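Local coordinates for cytoplasmic protein (Cryptococcus neoformans var. grubii serotype A, PDB 7LPO) that probably hydrolyses the beta-glucosidic bond of sterylglucosides, acting as a glycoside hydrolase family 5 sterylglucosidase of a pathogenic yeast, at residues Leu98-Phe103 against Ser450-Asp455; Cys555-Cys560 against Leu566-Trp571; Phe665-Pro670 against Ile680-Thr685. All coordinates share one frame; numbering follows the deposited sequence.

Contact 1: residues Leu98-Phe103 against Ser450-Asp455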
loop_
_atom_site.group_PDB
_atom_site.type_symbol
_atom_site.label_atom_id
_atom_site.label_comp_id
_atom_site.label_asym_id
_atom_site.label_seq_id
_atom_site.Cartn_x
_atom_site.Cartn_y
_atom_site.Cartn_z
ATOM N N LEU A 98 10.918 -5.370 -9.456
ATOM C CA LEU A 98 9.511 -5.008 -9.388
ATOM C C LEU A 98 9.364 -3.630 -8.768
ATOM O O LEU A 98 10.095 -3.267 -7.843
ATOM C CB LEU A 98 8.719 -6.031 -8.563
ATOM C CG LEU A 98 7.252 -5.728 -8.251
ATOM C CD1 LEU A 98 6.393 -5.998 -9.460
ATOM C CD2 LEU A 98 6.793 -6.566 -7.063
ATOM N N LEU A 99 8.414 -2.868 -9.292
ATOM C CA LEU A 99 8.063 -1.561 -8.760
ATOM C C LEU A 99 6.549 -1.476 -8.722
ATOM O O LEU A 99 5.898 -1.779 -9.724
ATOM C CB LEU A 99 8.626 -0.422 -9.615
ATOM C CG LEU A 99 10.140 -0.347 -9.774
ATOM C CD1 LEU A 99 10.476 0.642 -10.874
ATOM C CD2 LEU A 99 10.809 0.037 -8.478
ATOM N N ARG A 100 5.997 -1.120 -7.562
ATOM C CA ARG A 100 4.597 -0.737 -7.443
ATOM C C ARG A 100 4.565 0.775 -7.598
ATOM O O ARG A 100 5.111 1.500 -6.758
ATOM C CB ARG A 100 4.017 -1.186 -6.108
ATOM C CG ARG A 100 2.533 -0.879 -5.955
ATOM C CD ARG A 100 1.965 -1.691 -4.829
ATOM N NE ARG A 100 0.570 -1.391 -4.532
ATOM C CZ ARG A 100 0.166 -0.591 -3.551
ATOM N NH1 ARG A 100 1.050 0.034 -2.774
ATOM N NH2 ARG A 100 -1.130 -0.415 -3.345
ATOM N N TYR A 101 3.984 1.251 -8.698
ATOM C CA TYR A 101 4.104 2.653 -9.073
ATOM C C TYR A 101 2.931 3.447 -8.517
ATOM O O TYR A 101 1.779 3.193 -8.872
ATOM C CB TYR A 101 4.185 2.814 -10.591
ATOM C CG TYR A 101 4.478 4.243 -10.957
ATOM C CD1 TYR A 101 3.454 5.179 -11.050
ATOM C CD2 TYR A 101 5.787 4.677 -11.151
ATOM C CE1 TYR A 101 3.724 6.508 -11.352
ATOM C CE2 TYR A 101 6.063 6.005 -11.459
ATOM C CZ TYR A 101 5.025 6.910 -11.560
ATOM O OH TYR A 101 5.293 8.232 -11.852
ATOM N N VAL A 102 3.237 4.438 -7.691
ATOM C CA VAL A 102 2.235 5.192 -6.946
ATOM C C VAL A 102 1.849 6.448 -7.720
ATOM O O VAL A 102 2.713 7.247 -8.096
ATOM C CB VAL A 102 2.767 5.557 -5.549
ATOM C CG1 VAL A 102 1.773 6.425 -4.806
ATOM C CG2 VAL A 102 3.099 4.307 -4.748
ATOM N N PHE A 103 0.546 6.624 -7.952
ATOM C CA PHE A 103 -0.005 7.866 -8.475
ATOM C C PHE A 103 -1.327 8.131 -7.768
ATOM O O PHE A 103 -1.969 7.218 -7.245
ATOM C CB PHE A 103 -0.201 7.827 -10.002
ATOM C CG PHE A 103 -1.278 6.893 -10.452
ATOM C CD1 PHE A 103 -1.009 5.547 -10.638
ATOM C CD2 PHE A 103 -2.556 7.351 -10.681
ATOM C CE1 PHE A 103 -1.990 4.673 -11.045
ATOM C CE2 PHE A 103 -3.550 6.484 -11.094
ATOM C CZ PHE A 103 -3.266 5.142 -11.276
ATOM N N SER A 450 -3.273 -9.216 -4.018
ATOM C CA SER A 450 -2.281 -8.214 -3.620
ATOM C C SER A 450 -2.625 -7.606 -2.266
ATOM O O SER A 450 -2.750 -6.388 -2.135
ATOM C CB SER A 450 -2.160 -7.129 -4.692
ATOM O OG SER A 450 -3.381 -6.422 -4.886
ATOM N N PRO A 451 -2.721 -8.418 -1.221
ATOM C CA PRO A 451 -2.939 -7.858 0.117
ATOM C C PRO A 451 -1.716 -7.089 0.604
ATOM O O PRO A 451 -0.594 -7.258 0.119
ATOM C CB PRO A 451 -3.188 -9.097 0.979
ATOM C CG PRO A 451 -2.290 -10.145 0.340
ATOM C CD PRO A 451 -2.364 -9.850 -1.168
ATOM N N HIS A 452 -1.950 -6.231 1.590
ATOM C CA HIS A 452 -0.873 -5.600 2.335
ATOM C C HIS A 452 -0.711 -6.302 3.678
ATOM O O HIS A 452 -1.655 -6.892 4.208
ATOM C CB HIS A 452 -1.141 -4.110 2.543
ATOM C CG HIS A 452 -1.318 -3.349 1.264
ATOM N ND1 HIS A 452 -1.673 -2.020 1.236
ATOM C CD2 HIS A 452 -1.184 -3.730 -0.029
ATOM C CE1 HIS A 452 -1.764 -1.617 -0.018
ATOM N NE2 HIS A 452 -1.468 -2.633 -0.806
ATOM N N PHE A 453 0.506 -6.269 4.208
ATOM C CA PHE A 453 0.749 -6.769 5.552
ATOM C C PHE A 453 1.792 -5.914 6.244
ATOM O O PHE A 453 2.871 -5.681 5.694
ATOM C CB PHE A 453 1.228 -8.218 5.566
ATOM C CG PHE A 453 1.536 -8.708 6.947
ATOM C CD1 PHE A 453 0.538 -9.249 7.736
ATOM C CD2 PHE A 453 2.808 -8.588 7.479
ATOM C CE1 PHE A 453 0.807 -9.680 9.023
ATOM C CE2 PHE A 453 3.074 -9.024 8.767
ATOM C CZ PHE A 453 2.064 -9.563 9.536
ATOM N N TYR A 454 1.481 -5.483 7.461
ATOM C CA TYR A 454 2.426 -4.781 8.312
ATOM C C TYR A 454 2.483 -5.463 9.668
ATOM O O TYR A 454 1.453 -5.877 10.203
ATOM C CB TYR A 454 2.034 -3.311 8.498
ATOM C CG TYR A 454 2.278 -2.472 7.268
ATOM C CD1 TYR A 454 3.506 -1.868 7.050
ATOM C CD2 TYR A 454 1.280 -2.289 6.322
ATOM C CE1 TYR A 454 3.737 -1.112 5.919
ATOM C CE2 TYR A 454 1.500 -1.529 5.198
ATOM C CZ TYR A 454 2.732 -0.944 5.003
ATOM O OH TYR A 454 2.953 -0.170 3.891
ATOM N N ASP A 455 3.698 -5.588 10.207
ATOM C CA ASP A 455 3.908 -5.850 11.624
ATOM C C ASP A 455 3.354 -4.649 12.390
ATOM O O ASP A 455 4.071 -3.671 12.647
ATOM C CB ASP A 455 5.390 -6.081 11.891
ATOM C CG ASP A 455 5.709 -6.280 13.367
ATOM O OD1 ASP A 455 4.809 -6.165 14.230
ATOM O OD2 ASP A 455 6.889 -6.539 13.655
#
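Arg100 sets CG opposite its own backbone N (chi1 -177°) and stays extended from CG to NE, which carries its guanidinium from strand 98-104 toward His452. The histidine answers by placing CG beside its backbone N and opposite the carbonyl carbon (chi1 -58°), and the far end of the imidazole swings up to the arginine. NE2 of His452 lies over one face of the guanidinium, 3.4 Å from NH2 of Arg100, and CE1 of His452 is 3.6 Å from the same nitrogen. The two planes stand 79° apart, so the ring presents its edge to the arginine's flat surface. Although NH2 and NE2 are close, the N-H does not point at NE2 well enough for a hydrogen bond, and the two groups are simply packed. The side chains span the distance between backbones whose nearest CA atoms, those of Arg100 and Ser450, are 10.9 Å apart. Strand 98-104 belongs to the (beta/alpha)8 (TIM) barrel of the glycoside hydrolase 5 family, and the 450-455 loop follows barrel strand 447-449; the contact spans the barrel interior, probably close to the substrate pocket, since a Tris molecule, probably from the crystallisation liquor, lies about 5 Å from the His452 side chain. Arg100 makes salt bridges through NE to Asp267 and through NH1 to Glu521, and hydrogen-bonds Asn42 and Asn270, whereas ND1 of His452 is hydrogen-bonded to OE2 of Glu271. The Tris N is hydrogen-bonded to Tyr454 OH.

Contact 2: residues Cys555-Cys560 against Leu566-Trp571; sequences CSMNAC and LNYAIW
A helix-to-strand connection of the family 5 barrel is packed here: helix 547-559 runs through a short loop into strand 567-570, which lies parallel to both strand 35-43 and strand 518-522. Across the connecting loop, the backbone N of Leu566 donates to O of Cys560, 2.9 Å away and nearly straight at 173°. CB of Cys560 and CB of Leu566 rest against each other beside this bond. The ring of Tyr568 receives side chains of 555-560; its chi1 of 58° wedges CG between its backbone N and carbonyl carbon and turns the ring toward them. Two sulfurs approach it obliquely from the same side of its plane. SD of Met557 makes a Met-aromatic contact 4.3 Å from the ring centroid of Tyr568, near its CE1 and hydroxyl. SG of Cys560 makes a Cys sulfur-aromatic contact, 4.5 Å from the Tyr568 centroid, on the CD2 side, where Cys560 CB is 3.5 Å from Tyr568 CD2. The bent methionine chain also lays SD of Met557 3.9 Å from CD1 of Ile570. A water joins the two segments, hydrogen-bonded to O of Met557 (2.8 Å) and to OH of Tyr568 (3.0 Å).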
loop_
_atom_site.group_PDB
_atom_site.type_symbol
_atom_site.label_atom_id
_atom_site.label_comp_id
_atom_site.label_asym_id
_atom_site.label_seq_id
_atom_site.Cartn_x
_atom_site.Cartn_y
_atom_site.Cartn_z
ATOM N N CYS A 555 12.716 -9.734 10.229
ATOM C CA CYS A 555 11.558 -10.545 10.600
ATOM C C CYS A 555 10.449 -10.441 9.554
ATOM O O CYS A 555 9.879 -11.454 9.127
ATOM C CB CYS A 555 11.041 -10.112 11.970
ATOM S SG CYS A 555 9.486 -10.892 12.428
ATOM N N SER A 556 10.143 -9.222 9.107
ATOM C CA SER A 556 9.107 -9.069 8.092
ATOM C C SER A 556 9.533 -9.699 6.772
ATOM O O SER A 556 8.713 -10.324 6.088
ATOM C CB SER A 556 8.772 -7.590 7.897
ATOM O OG SER A 556 7.802 -7.185 8.841
ATOM N N MET A 557 10.807 -9.547 6.392
ATOM C CA MET A 557 11.275 -10.146 5.144
ATOM C C MET A 557 11.343 -11.672 5.244
ATOM O O MET A 557 10.997 -12.385 4.294
ATOM C CB MET A 557 12.643 -9.574 4.774
ATOM C CG MET A 557 12.642 -8.118 4.351
ATOM S SD MET A 557 11.606 -7.820 2.900
ATOM C CE MET A 557 10.160 -7.100 3.673
ATOM N N ASN A 558 11.817 -12.197 6.373
ATOM C CA ASN A 558 11.820 -13.646 6.558
ATOM C C ASN A 558 10.414 -14.215 6.459
ATOM O O ASN A 558 10.234 -15.356 6.025
ATOM C CB ASN A 558 12.445 -14.002 7.909
ATOM C CG ASN A 558 12.430 -15.515 8.195
ATOM O OD1 ASN A 558 13.133 -16.288 7.548
ATOM N ND2 ASN A 558 11.626 -15.929 9.166
ATOM N N ALA A 559 9.401 -13.424 6.815
ATOM C CA ALA A 559 8.032 -13.923 6.810
ATOM C C ALA A 559 7.550 -14.186 5.388
ATOM O O ALA A 559 6.661 -15.020 5.180
ATOM C CB ALA A 559 7.111 -12.930 7.523
ATOM N N CYS A 560 8.130 -13.507 4.403
ATOM C CA CYS A 560 7.838 -13.781 3.006
ATOM C C CYS A 560 8.680 -14.916 2.443
ATOM O O CYS A 560 8.465 -15.312 1.292
ATOM C CB CYS A 560 8.043 -12.515 2.170
ATOM S SG CYS A 560 7.069 -11.132 2.787
ATOM N N LEU A 566 7.073 -15.664 -1.215
ATOM C CA LEU A 566 6.121 -14.702 -1.743
ATOM C C LEU A 566 6.769 -13.630 -2.615
ATOM O O LEU A 566 7.953 -13.300 -2.480
ATOM C CB LEU A 566 5.376 -14.015 -0.596
ATOM C CG LEU A 566 4.179 -14.744 0.008
ATOM C CD1 LEU A 566 3.830 -14.129 1.361
ATOM C CD2 LEU A 566 2.990 -14.687 -0.936
ATOM N N ASN A 567 5.964 -13.103 -3.532
ATOM C CA ASN A 567 6.255 -11.850 -4.200
ATOM C C ASN A 567 5.903 -10.694 -3.267
ATOM O O ASN A 567 4.986 -10.795 -2.440
ATOM C CB ASN A 567 5.453 -11.744 -5.499
ATOM C CG ASN A 567 5.568 -12.983 -6.369
ATOM O OD1 ASN A 567 6.620 -13.268 -6.945
ATOM N ND2 ASN A 567 4.480 -13.726 -6.472
ATOM N N TYR A 568 6.636 -9.587 -3.386
ATOM C CA TYR A 568 6.257 -8.456 -2.551
ATOM C C TYR A 568 6.903 -7.161 -3.010
ATOM O O TYR A 568 7.877 -7.154 -3.764
ATOM C CB TYR A 568 6.606 -8.705 -1.078
ATOM C CG TYR A 568 8.071 -8.991 -0.790
ATOM C CD1 TYR A 568 9.007 -7.967 -0.749
ATOM C CD2 TYR A 568 8.512 -10.278 -0.544
ATOM C CE1 TYR A 568 10.334 -8.218 -0.475
ATOM C CE2 TYR A 568 9.848 -10.537 -0.255
ATOM C CZ TYR A 568 10.747 -9.505 -0.227
ATOM O OH TYR A 568 12.068 -9.760 0.049
ATOM N N ALA A 569 6.316 -6.061 -2.538
ATOM C CA ALA A 569 6.805 -4.707 -2.766
ATOM C C ALA A 569 6.941 -4.044 -1.402
ATOM O O ALA A 569 5.940 -3.829 -0.707
ATOM C CB ALA A 569 5.860 -3.913 -3.673
ATOM N N ILE A 570 8.180 -3.741 -1.024
ATOM C CA ILE A 570 8.448 -3.066 0.235
ATOM C C ILE A 570 7.943 -1.627 0.185
ATOM O O ILE A 570 8.157 -0.903 -0.796
ATOM C CB ILE A 570 9.957 -3.099 0.533
ATOM C CG1 ILE A 570 10.462 -4.543 0.623
ATOM C CG2 ILE A 570 10.240 -2.314 1.794
ATOM C CD1 ILE A 570 11.985 -4.650 0.690
ATOM N N TRP A 571 7.274 -1.201 1.254
ATOM C CA TRP A 571 6.945 0.206 1.471
ATOM C C TRP A 571 8.020 0.812 2.373
ATOM O O TRP A 571 8.150 0.396 3.529
ATOM C CB TRP A 571 5.559 0.371 2.116
ATOM C CG TRP A 571 5.157 1.819 2.166
ATOM C CD1 TRP A 571 5.466 2.727 3.136
ATOM C CD2 TRP A 571 4.417 2.536 1.168
ATOM N NE1 TRP A 571 4.974 3.969 2.799
ATOM C CE2 TRP A 571 4.325 3.880 1.596
ATOM C CE3 TRP A 571 3.827 2.172 -0.044
ATOM C CZ2 TRP A 571 3.653 4.855 0.860
ATOM C CZ3 TRP A 571 3.165 3.139 -0.779
ATOM C CH2 TRP A 571 3.084 4.466 -0.326
HETATM O O HOH W 1 12.316 -12.089 1.863
#

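Contact 3: residues Phe665-Pro670 against Ile680-Thr685; sequences FCRPYP and IDFDIT
Residues 668-670 and 680-682 run in nearly opposite directions, yet they face each other without pairing: the nearest CA atoms, those of Pro668 and Phe682, are 7.5 Å apart. Strand 669-673 pairs with 707-710 and with barrel strand 35-43, whereas strand 676-682 is an outermost strand of a separate antiparallel sheet and pairs with 689-696. This face-to-face packing is consistent with the beta-sandwich of the family 5 C-terminal domain, and the buried contact lies between the two sheets, next to barrel helix 547-559.

With CG opposite its backbone N (chi1 173°), Phe682 sends its ring inward under the pyrrolidine of Pro668. The ring is packed on both faces, by CD of Pro668 and, on the opposite face, by N of Ile684 toward its rim. CD of Pro668 stands above the middle of the Phe682 ring, 3.6 Å from the centroid and 15° off the normal, a CH-pi contact, while CG of Pro668 touches CD1 of Phe682 at 3.4 Å. The two groups cross at about a right angle. The edge of the phenyl meets the guanidinium of Arg667: CD2 of Phe682 sits over one face of that group, 4.0 Å from NH2 of Arg667, with the planes 84° apart. Farther along, CD1 of Ile680 ends against CD of Pro670 at 3.7 Å, and both residues also rest on Tyr691 of strand 689-696. His715 makes an edge-to-face contact with the Phe682 ring.

The guanidinium has several partners. A bend at chi3 turns it back toward helix 547-559, where NH1 forms a salt bridge with Asp554; NH2 forms another with Asp561. A water in the plane of the guanidinium completes the link, accepting from NH2 of Arg667 at 2.9 Å and donating to O of Phe682 at 2.8 Å.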
loop_
_atom_site.group_PDB
_atom_site.type_symbol
_atom_site.label_atom_id
_atom_site.label_comp_id
_atom_site.label_asym_id
_atom_site.label_seq_id
_atom_site.Cartn_x
_atom_site.Cartn_y
_atom_site.Cartn_z
ATOM N N PHE A 665 16.966 -5.892 4.075
ATOM C CA PHE A 665 16.075 -5.835 2.920
ATOM C C PHE A 665 16.734 -6.254 1.613
ATOM O O PHE A 665 16.015 -6.553 0.658
ATOM C CB PHE A 665 15.433 -4.441 2.772
ATOM C CG PHE A 665 16.378 -3.306 2.458
ATOM C CD1 PHE A 665 16.956 -3.173 1.207
ATOM C CD2 PHE A 665 16.606 -2.314 3.398
ATOM C CE1 PHE A 665 17.782 -2.097 0.917
ATOM C CE2 PHE A 665 17.420 -1.227 3.112
ATOM C CZ PHE A 665 18.010 -1.117 1.869
ATOM N N CYS A 666 18.060 -6.320 1.550
ATOM C CA CYS A 666 18.770 -6.807 0.369
ATOM C C CYS A 666 19.198 -8.244 0.648
ATOM O O CYS A 666 20.092 -8.479 1.470
ATOM C CB CYS A 666 19.974 -5.924 0.049
ATOM S SG CYS A 666 20.846 -6.420 -1.452
ATOM N N ARG A 667 18.559 -9.197 -0.031
ATOM C CA ARG A 667 18.613 -10.600 0.358
ATOM C C ARG A 667 18.713 -11.502 -0.862
ATOM O O ARG A 667 18.221 -11.150 -1.939
ATOM C CB ARG A 667 17.363 -11.023 1.148
ATOM C CG ARG A 667 16.849 -10.007 2.163
ATOM C CD ARG A 667 15.361 -10.228 2.449
ATOM N NE ARG A 667 15.096 -11.514 3.085
ATOM C CZ ARG A 667 15.329 -11.786 4.372
ATOM N NH1 ARG A 667 15.837 -10.860 5.182
ATOM N NH2 ARG A 667 15.050 -12.991 4.853
ATOM N N PRO A 668 19.331 -12.675 -0.717
ATOM C CA PRO A 668 19.309 -13.655 -1.813
ATOM C C PRO A 668 17.917 -14.234 -2.007
ATOM O O PRO A 668 17.180 -14.462 -1.045
ATOM C CB PRO A 668 20.290 -14.733 -1.343
ATOM C CG PRO A 668 20.190 -14.659 0.173
ATOM C CD PRO A 668 20.033 -13.191 0.476
ATOM N N TYR A 669 17.562 -14.481 -3.262
ATOM C CA TYR A 669 16.285 -15.109 -3.574
ATOM C C TYR A 669 16.313 -15.583 -5.022
ATOM O O TYR A 669 17.098 -15.074 -5.830
ATOM C CB TYR A 669 15.112 -14.143 -3.343
ATOM C CG TYR A 669 14.937 -13.089 -4.394
ATOM C CD1 TYR A 669 15.730 -11.954 -4.404
ATOM C CD2 TYR A 669 13.950 -13.213 -5.364
ATOM C CE1 TYR A 669 15.564 -10.976 -5.372
ATOM C CE2 TYR A 669 13.764 -12.245 -6.323
ATOM C CZ TYR A 669 14.575 -11.128 -6.326
ATOM O OH TYR A 669 14.391 -10.168 -7.285
ATOM N N PRO A 670 15.457 -16.560 -5.363
ATOM C CA PRO A 670 15.398 -17.085 -6.736
ATOM C C PRO A 670 14.509 -16.239 -7.637
ATOM O O PRO A 670 13.288 -16.186 -7.463
ATOM C CB PRO A 670 14.830 -18.498 -6.538
ATOM C CG PRO A 670 13.940 -18.359 -5.319
ATOM C CD PRO A 670 14.568 -17.292 -4.440
ATOM N N ILE A 680 12.530 -21.193 1.311
ATOM C CA ILE A 680 13.670 -20.284 1.331
ATOM C C ILE A 680 14.020 -19.966 2.773
ATOM O O ILE A 680 13.135 -19.649 3.574
ATOM C CB ILE A 680 13.391 -18.973 0.582
ATOM C CG1 ILE A 680 13.197 -19.222 -0.906
ATOM C CG2 ILE A 680 14.540 -17.997 0.810
ATOM C CD1 ILE A 680 12.439 -18.106 -1.585
ATOM N N ASP A 681 15.314 -20.013 3.091
ATOM C CA ASP A 681 15.811 -19.665 4.414
ATOM C C ASP A 681 17.076 -18.840 4.249
ATOM O O ASP A 681 17.985 -19.227 3.509
ATOM C CB ASP A 681 16.109 -20.913 5.254
ATOM C CG ASP A 681 14.850 -21.637 5.704
ATOM O OD1 ASP A 681 14.030 -21.041 6.440
ATOM O OD2 ASP A 681 14.686 -22.816 5.337
ATOM N N PHE A 682 17.145 -17.714 4.945
ATOM C CA PHE A 682 18.315 -16.854 4.889
ATOM C C PHE A 682 18.607 -16.356 6.292
ATOM O O PHE A 682 17.699 -15.890 6.987
ATOM C CB PHE A 682 18.096 -15.673 3.944
ATOM C CG PHE A 682 19.205 -14.660 3.977
ATOM C CD1 PHE A 682 20.472 -14.989 3.533
ATOM C CD2 PHE A 682 18.979 -13.384 4.453
ATOM C CE1 PHE A 682 21.492 -14.063 3.550
ATOM C CE2 PHE A 682 19.995 -12.451 4.477
ATOM C CZ PHE A 682 21.254 -12.790 4.027
ATOM N N ASP A 683 19.872 -16.443 6.690
ATOM C CA ASP A 683 20.333 -16.009 8.000
ATOM C C ASP A 683 21.405 -14.942 7.810
ATOM O O ASP A 683 22.466 -15.212 7.237
ATOM C CB ASP A 683 20.866 -17.196 8.795
ATOM C CG ASP A 683 21.368 -16.802 10.161
ATOM O OD1 ASP A 683 20.553 -16.315 10.978
ATOM O OD2 ASP A 683 22.576 -16.986 10.413
ATOM N N ILE A 684 21.136 -13.738 8.313
ATOM C CA ILE A 684 22.066 -12.628 8.113
ATOM C C ILE A 684 23.411 -12.921 8.772
ATOM O O ILE A 684 24.471 -12.694 8.180
ATOM C CB ILE A 684 21.470 -11.317 8.654
ATOM C CG1 ILE A 684 20.337 -10.821 7.760
ATOM C CG2 ILE A 684 22.571 -10.262 8.761
ATOM C CD1 ILE A 684 19.536 -9.661 8.385
ATOM N N THR A 685 23.391 -13.408 10.014
ATOM C CA THR A 685 24.627 -13.513 10.785
ATOM C C THR A 685 25.608 -14.489 10.138
ATOM O O THR A 685 26.799 -14.190 9.995
ATOM C CB THR A 685 24.306 -13.933 12.220
ATOM O OG1 THR A 685 23.337 -13.035 12.772
ATOM C CG2 THR A 685 25.559 -13.912 13.089
HETATM O O HOH W 2 15.923 -13.718 7.473
#

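The three contacts run outward from the barrel centre to the C-terminal domain. Contact 1, nearest the chain's centre and the bound Tris, meets contact 2 along the barrel wall: Tyr454 OH packs 3.2 Å from Trp571 CB, and Arg100 CB lies 4.1 Å from Ala569 CB. Their centres are about 10 Å apart. Contact 2 in turn touches contact 3, with centres about 11 Å apart, mainly through Arg667, whose NH1 is 3.5 Å from Met557 CB; Ile570 CD1 also meets Phe665 CB at 4.0 Å. Contacts 1 and 3 do not touch, their nearest atoms being about 6 Å apart, so contact 2 lies between the barrel interior and the C-terminal domain.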